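Local coordinates for protein auracyanin-A (PDB 2AAN) that carries one copper ion in a cupredoxin fold and probably serves as a soluble electron acceptor for the membrane-bound alternative complex III of a photosynthetic bacterium, at residues A[32-43]-A[112-123]. Sequence-based numbering, arbitrary orientation.
Sequences FDKTELTVSAGQ and TAPAAGTYLYIC. With CU (copper (II) ion), chain B.
Tyr-121 OH donates a short hydrogen bond, 2.7 Å, to Lys-34 O, reaching it from above the carbonyl plane rather than along a lone pair. The ring gets there because CG sits between the backbone N and the carbonyl carbon (chi1 55°), which stands the phenol up from strand 117-122 toward 32-43. One edge, CD1 and CE1, points at the face of Phe-32 in a T-shaped stack, planes at 80° and centroids 5.2 Å apart. The Leu-37 side chain crosses that of Tyr-121 at about a right angle, with Leu-37 CD1 3.7 Å from Tyr-121 CE2. A leucine in place of Tyr-121 has neither hydroxyl nor ring edge, and would probably leave Lys-34 O without a mate and open a gap against the face of Phe-32. Phe-32 CZ runs on to Cys-123 CB at 4.1 Å, and Cys-123 SG binds the copper ion (CU) at 2.2 Å, alongside His-58 and His-128; Phe-32 also touches the copper ligand Met-132.

At the far end, two backbone bonds tie the type II beta turn from Ser-40 to Gln-43 to Ala-113: Ala-113 N to Gln-43 O at 2.8 Å, and Gly-42 N to Ala-113 O at 3.0 Å. Val-39 CG2 packs on the Ala-113 methyl.

In the cupredoxin sandwich, strand 133-138 lies between 36-39 and 117-122 in one sheet, while Leu-37 and Val-39 meet Ile-21 of strand 19-24 in the other.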
ATOM      1  N   PHE A  32      -9.244  -1.647  -1.318  1.00 15.41           N
ATOM      2  CA  PHE A  32      -8.562  -2.082  -2.524  1.00 13.95           C
ATOM      3  C   PHE A  32      -9.474  -3.052  -3.242  1.00 12.84           C
ATOM      4  O   PHE A  32     -10.233  -3.807  -2.617  1.00 14.11           O
ATOM      5  CB  PHE A  32      -7.226  -2.744  -2.202  1.00 13.52           C
ATOM      6  CG  PHE A  32      -6.211  -1.822  -1.571  1.00  8.99           C
ATOM      7  CD1 PHE A  32      -5.929  -1.902  -0.226  1.00 13.47           C
ATOM      8  CD2 PHE A  32      -5.495  -0.939  -2.356  1.00 14.08           C
ATOM      9  CE1 PHE A  32      -4.956  -1.070   0.347  1.00 11.01           C
ATOM     10  CE2 PHE A  32      -4.562  -0.091  -1.807  1.00 15.51           C
ATOM     11  CZ  PHE A  32      -4.303  -0.142  -0.440  1.00 14.14           C
ATOM     12  N   ASP A  33      -9.368  -3.076  -4.553  1.00 12.72           N
ATOM     13  CA  ASP A  33     -10.130  -4.040  -5.363  1.00 17.14           C
ATOM     14  C   ASP A  33      -9.590  -5.455  -5.391  1.00 17.10           C
ATOM     15  O   ASP A  33     -10.175  -6.300  -6.007  1.00 18.33           O
ATOM     16  CB  ASP A  33     -10.380  -3.541  -6.785  1.00 15.75           C
ATOM     17  CG  ASP A  33      -9.139  -3.422  -7.669  1.00 21.16           C
ATOM     18  OD1 ASP A  33      -8.012  -3.822  -7.343  1.00 21.81           O
ATOM     19  OD2 ASP A  33      -9.351  -2.920  -8.792  1.00 29.73           O
ATOM     20  N   LYS A  34      -8.445  -5.670  -4.756  1.00 14.90           N
ATOM     21  CA  LYS A  34      -7.889  -6.971  -4.503  1.00 15.24           C
ATOM     22  C   LYS A  34      -7.444  -6.957  -3.031  1.00 13.16           C
ATOM     23  O   LYS A  34      -6.721  -6.035  -2.570  1.00 14.36           O
ATOM     24  CB  LYS A  34      -6.674  -7.252  -5.412  1.00 18.54           C
ATOM     25  CG  LYS A  34      -6.926  -7.114  -6.914  1.00 17.90           C
ATOM     26  CD  LYS A  34      -5.739  -7.598  -7.717  1.00 22.56           C
ATOM     27  CE  LYS A  34      -5.973  -7.569  -9.215  1.00 18.64           C
ATOM     28  NZ  LYS A  34      -4.670  -7.953  -9.899  1.00 16.13           N
ATOM     29  N   THR A  35      -7.855  -7.985  -2.305  1.00 11.76           N
ATOM     30  CA  THR A  35      -7.521  -8.096  -0.888  1.00 11.23           C
ATOM     31  C   THR A  35      -6.453  -9.135  -0.667  1.00 18.90           C
ATOM     32  O   THR A  35      -5.976  -9.304   0.457  1.00 14.08           O
ATOM     33  CB  THR A  35      -8.717  -8.453   0.028  1.00 18.73           C
ATOM     34  OG1 THR A  35      -9.355  -9.658  -0.415  1.00 13.79           O
ATOM     35  CG2 THR A  35      -9.675  -7.306   0.107  1.00 20.96           C
ATOM     36  N   GLU A  36      -6.037  -9.774  -1.741  1.00 14.05           N
ATOM     37  CA  GLU A  36      -4.825 -10.499  -1.654  1.00 17.35           C
ATOM     38  C   GLU A  36      -4.032 -10.710  -2.924  1.00 20.61           C
ATOM     39  O   GLU A  36      -4.580 -10.871  -4.000  1.00 20.86           O
ATOM     40  CB  GLU A  36      -5.038 -11.772  -0.888  1.00 27.66           C
ATOM     41  CG  GLU A  36      -5.435 -12.894  -1.754  1.00 27.88           C
ATOM     42  CD  GLU A  36      -4.616 -14.120  -1.481  1.00 42.65           C
ATOM     43  OE1 GLU A  36      -4.341 -14.387  -0.304  1.00 49.72           O
ATOM     44  OE2 GLU A  36      -4.286 -14.821  -2.455  1.00 40.81           O
ATOM     45  N   LEU A  37      -2.727 -10.662  -2.739  1.00 14.34           N
ATOM     46  CA  LEU A  37      -1.730 -10.786  -3.807  1.00 16.48           C
ATOM     47  C   LEU A  37      -0.735 -11.844  -3.413  1.00 19.36           C
ATOM     48  O   LEU A  37      -0.432 -11.980  -2.242  1.00 22.69           O
ATOM     49  CB  LEU A  37      -1.002  -9.461  -3.991  1.00 20.38           C
ATOM     50  CG  LEU A  37      -1.870  -8.227  -4.214  1.00 16.53           C
ATOM     51  CD1 LEU A  37      -1.009  -6.960  -4.266  1.00 25.04           C
ATOM     52  CD2 LEU A  37      -2.736  -8.357  -5.477  1.00 15.75           C
ATOM     53  N   THR A  38      -0.280 -12.635  -4.381  1.00 21.79           N
ATOM     54  CA  THR A  38       0.694 -13.669  -4.131  1.00 26.83           C
ATOM     55  C   THR A  38       1.847 -13.466  -5.080  1.00 26.06           C
ATOM     56  O   THR A  38       1.641 -13.277  -6.272  1.00 24.71           O
ATOM     57  CB  THR A  38       0.126 -15.067  -4.359  1.00 28.52           C
ATOM     58  OG1 THR A  38      -1.004 -15.255  -3.516  1.00 33.48           O
ATOM     59  CG2 THR A  38       1.167 -16.120  -4.001  1.00 36.41           C
ATOM     60  N   VAL A  39       3.053 -13.457  -4.518  1.00 19.66           N
ATOM     61  CA  VAL A  39       4.275 -13.334  -5.294  1.00 22.94           C
ATOM     62  C   VAL A  39       5.263 -14.344  -4.720  1.00 22.91           C
ATOM     63  O   VAL A  39       4.966 -14.988  -3.705  1.00 16.15           O
ATOM     64  CB  VAL A  39       4.855 -11.896  -5.258  1.00 22.71           C
ATOM     65  CG1 VAL A  39       3.869 -10.910  -5.926  1.00 17.56           C
ATOM     66  CG2 VAL A  39       5.181 -11.442  -3.834  1.00 23.03           C
ATOM     67  N   SER A  40       6.427 -14.456  -5.357  1.00 20.56           N
ATOM     68  CA  SER A  40       7.537 -15.304  -4.864  1.00 24.38           C
ATOM     69  C   SER A  40       8.566 -14.441  -4.175  1.00 21.44           C
ATOM     70  O   SER A  40       8.784 -13.311  -4.577  1.00 20.42           O
ATOM     71  CB  SER A  40       8.221 -16.037  -6.025  1.00 20.48           C
ATOM     72  OG  SER A  40       7.256 -16.558  -6.920  1.00 28.77           O
ATOM     73  N   ALA A  41       9.230 -14.979  -3.159  1.00 20.38           N
ATOM     74  CA  ALA A  41      10.267 -14.241  -2.467  1.00 20.36           C
ATOM     75  C   ALA A  41      11.389 -13.811  -3.453  1.00 22.72           C
ATOM     76  O   ALA A  41      11.784 -14.573  -4.317  1.00 21.82           O
ATOM     77  CB  ALA A  41      10.843 -15.084  -1.334  1.00 23.68           C
ATOM     78  N   GLY A  42      11.864 -12.586  -3.337  1.00 19.61           N
ATOM     79  CA  GLY A  42      12.961 -12.092  -4.173  1.00 19.16           C
ATOM     80  C   GLY A  42      12.515 -11.643  -5.564  1.00 24.92           C
ATOM     81  O   GLY A  42      13.293 -11.033  -6.299  1.00 23.45           O
ATOM     82  N   GLN A  43      11.281 -11.963  -5.944  1.00 20.01           N
ATOM     83  CA  GLN A  43      10.751 -11.582  -7.244  1.00 21.10           C
ATOM     84  C   GLN A  43      10.641 -10.062  -7.353  1.00 23.98           C
ATOM     85  O   GLN A  43      10.247  -9.405  -6.380  1.00 21.37           O
ATOM     86  CB  GLN A  43       9.377 -12.229  -7.462  1.00 18.96           C
ATOM     87  CG  GLN A  43       8.763 -11.938  -8.807  1.00 25.30           C
ATOM     88  CD  GLN A  43       7.505 -12.733  -9.065  1.00 19.72           C
ATOM     89  OE1 GLN A  43       6.755 -13.053  -8.149  1.00 21.34           O
ATOM     90  NE2 GLN A  43       7.281 -13.078 -10.330  1.00 22.28           N
ATOM     91  N   THR A 112      11.601  -5.422  -4.628  1.00 16.48           N
ATOM     92  CA  THR A 112      11.984  -6.813  -4.524  1.00 14.55           C
ATOM     93  C   THR A 112      11.149  -7.431  -3.417  1.00 20.14           C
ATOM     94  O   THR A 112      11.161  -6.956  -2.281  1.00 15.20           O
ATOM     95  CB  THR A 112      13.456  -6.959  -4.148  1.00 16.11           C
ATOM     96  OG1 THR A 112      14.275  -6.402  -5.196  1.00 17.30           O
ATOM     97  CG2 THR A 112      13.820  -8.445  -3.941  1.00 19.96           C
ATOM     98  N   ALA A 113      10.451  -8.515  -3.723  1.00 20.00           N
ATOM     99  CA  ALA A 113       9.557  -9.103  -2.727  1.00 13.79           C
ATOM    100  C   ALA A 113      10.369  -9.557  -1.549  1.00 18.88           C
ATOM    101  O   ALA A 113      11.475 -10.089  -1.742  1.00 20.52           O
ATOM    102  CB  ALA A 113       8.831 -10.268  -3.285  1.00 18.07           C
ATOM    103  N   PRO A 114       9.846  -9.376  -0.328  1.00 20.87           N
ATOM    104  CA  PRO A 114      10.579  -9.765   0.874  1.00 20.69           C
ATOM    105  C   PRO A 114      10.712 -11.285   1.047  1.00 21.36           C
ATOM    106  O   PRO A 114      10.372 -12.049   0.160  1.00 20.81           O
ATOM    107  CB  PRO A 114       9.738  -9.165   1.993  1.00 21.24           C
ATOM    108  CG  PRO A 114       8.357  -9.084   1.429  1.00 21.06           C
ATOM    109  CD  PRO A 114       8.549  -8.751  -0.004  1.00 26.12           C
ATOM    110  N   ALA A 115      11.187 -11.723   2.205  1.00 25.99           N
ATOM    111  CA  ALA A 115      11.257 -13.157   2.512  1.00 26.36           C
ATOM    112  C   ALA A 115       9.871 -13.792   2.520  1.00 29.14           C
ATOM    113  O   ALA A 115       8.879 -13.093   2.716  1.00 19.21           O
ATOM    114  CB  ALA A 115      11.936 -13.365   3.863  1.00 25.18           C
ATOM    115  N   ALA A 116       9.809 -15.111   2.299  1.00 24.75           N
ATOM    116  CA  ALA A 116       8.553 -15.858   2.421  1.00 25.06           C
ATOM    117  C   ALA A 116       7.802 -15.513   3.702  1.00 21.44           C
ATOM    118  O   ALA A 116       8.400 -15.354   4.768  1.00 20.71           O
ATOM    119  CB  ALA A 116       8.800 -17.359   2.353  1.00 31.01           C
ATOM    120  N   GLY A 117       6.484 -15.410   3.587  1.00 22.55           N
ATOM    121  CA  GLY A 117       5.641 -14.896   4.666  1.00 27.58           C
ATOM    122  C   GLY A 117       4.398 -14.175   4.150  1.00 22.71           C
ATOM    123  O   GLY A 117       4.128 -14.150   2.949  1.00 26.62           O
ATOM    124  N   THR A 118       3.619 -13.618   5.063  1.00 21.54           N
ATOM    125  CA  THR A 118       2.482 -12.785   4.686  1.00 21.61           C
ATOM    126  C   THR A 118       2.684 -11.400   5.270  1.00 19.60           C
ATOM    127  O   THR A 118       3.223 -11.241   6.358  1.00 17.49           O
ATOM    128  CB  THR A 118       1.124 -13.388   5.123  1.00 26.98           C
ATOM    129  OG1 THR A 118       1.067 -13.453   6.547  1.00 31.95           O
ATOM    130  CG2 THR A 118       0.981 -14.783   4.567  1.00 23.36           C
ATOM    131  N   TYR A 119       2.290 -10.393   4.509  1.00 14.59           N
ATOM    132  CA  TYR A 119       2.543  -9.001   4.864  1.00 18.12           C
ATOM    133  C   TYR A 119       1.261  -8.243   4.645  1.00 15.64           C
ATOM    134  O   TYR A 119       0.455  -8.622   3.830  1.00 23.90           O
ATOM    135  CB  TYR A 119       3.638  -8.435   3.956  1.00 19.14           C
ATOM    136  CG  TYR A 119       4.959  -9.181   4.089  1.00 20.15           C
ATOM    137  CD1 TYR A 119       5.959  -8.710   4.944  1.00 20.91           C
ATOM    138  CD2 TYR A 119       5.199 -10.350   3.368  1.00 23.20           C
ATOM    139  CE1 TYR A 119       7.170  -9.392   5.080  1.00 19.03           C
ATOM    140  CE2 TYR A 119       6.410 -11.052   3.495  1.00 21.88           C
ATOM    141  CZ  TYR A 119       7.389 -10.561   4.342  1.00 21.79           C
ATOM    142  OH  TYR A 119       8.573 -11.240   4.461  1.00 23.70           O
ATOM    143  N   LEU A 120       1.069  -7.171   5.376  1.00 11.57           N
ATOM    144  CA  LEU A 120      -0.106  -6.323   5.151  1.00 13.66           C
ATOM    145  C   LEU A 120       0.248  -5.219   4.198  1.00 11.10           C
ATOM    146  O   LEU A 120       1.362  -4.703   4.239  1.00 15.78           O
ATOM    147  CB  LEU A 120      -0.576  -5.690   6.458  1.00 17.50           C
ATOM    148  CG  LEU A 120      -1.076  -6.650   7.513  1.00 14.03           C
ATOM    149  CD1 LEU A 120      -1.248  -5.939   8.855  1.00 22.00           C
ATOM    150  CD2 LEU A 120      -2.367  -7.318   7.107  1.00 24.62           C
ATOM    151  N   TYR A 121      -0.691  -4.885   3.315  1.00 11.99           N
ATOM    152  CA  TYR A 121      -0.631  -3.632   2.617  1.00 11.34           C
ATOM    153  C   TYR A 121      -1.830  -2.819   3.032  1.00 15.39           C
ATOM    154  O   TYR A 121      -2.872  -3.382   3.319  1.00 13.92           O
ATOM    155  CB  TYR A 121      -0.495  -3.783   1.089  1.00 14.39           C
ATOM    156  CG  TYR A 121      -1.527  -4.626   0.368  1.00 15.41           C
ATOM    157  CD1 TYR A 121      -2.771  -4.099   0.035  1.00 15.98           C
ATOM    158  CD2 TYR A 121      -1.239  -5.930  -0.043  1.00 12.86           C
ATOM    159  CE1 TYR A 121      -3.696  -4.848  -0.670  1.00 16.68           C
ATOM    160  CE2 TYR A 121      -2.153  -6.674  -0.747  1.00 13.54           C
ATOM    161  CZ  TYR A 121      -3.392  -6.146  -1.048  1.00 12.47           C
ATOM    162  OH  TYR A 121      -4.342  -6.888  -1.732  1.00 15.03           O
ATOM    163  N   ILE A 122      -1.600  -1.512   3.177  1.00 12.97           N
ATOM    164  CA  ILE A 122      -2.561  -0.571   3.718  1.00 13.06           C
ATOM    165  C   ILE A 122      -2.494   0.733   2.934  1.00 16.15           C
ATOM    166  O   ILE A 122      -1.560   0.986   2.173  1.00 13.87           O
ATOM    167  CB  ILE A 122      -2.331  -0.256   5.221  1.00  9.31           C
ATOM    168  CG1 ILE A 122      -0.993   0.493   5.450  1.00 14.26           C
ATOM    169  CG2 ILE A 122      -2.316  -1.538   6.025  1.00 13.07           C
ATOM    170  CD1 ILE A 122      -0.756   0.977   6.863  1.00 20.07           C
ATOM    171  N   CYS A 123      -3.522   1.549   3.113  1.00 14.97           N
ATOM    172  CA  CYS A 123      -3.465   2.937   2.648  1.00 13.27           C
ATOM    173  C   CYS A 123      -3.388   3.805   3.886  1.00 12.19           C
ATOM    174  O   CYS A 123      -4.164   3.592   4.802  1.00 13.02           O
ATOM    175  CB  CYS A 123      -4.710   3.268   1.866  1.00 14.14           C
ATOM    176  SG  CYS A 123      -4.925   5.014   1.452  1.00 12.11           S
TER
HETATM  177 CU    CU B 140      -6.972   5.259   0.629  1.00 13.33          CU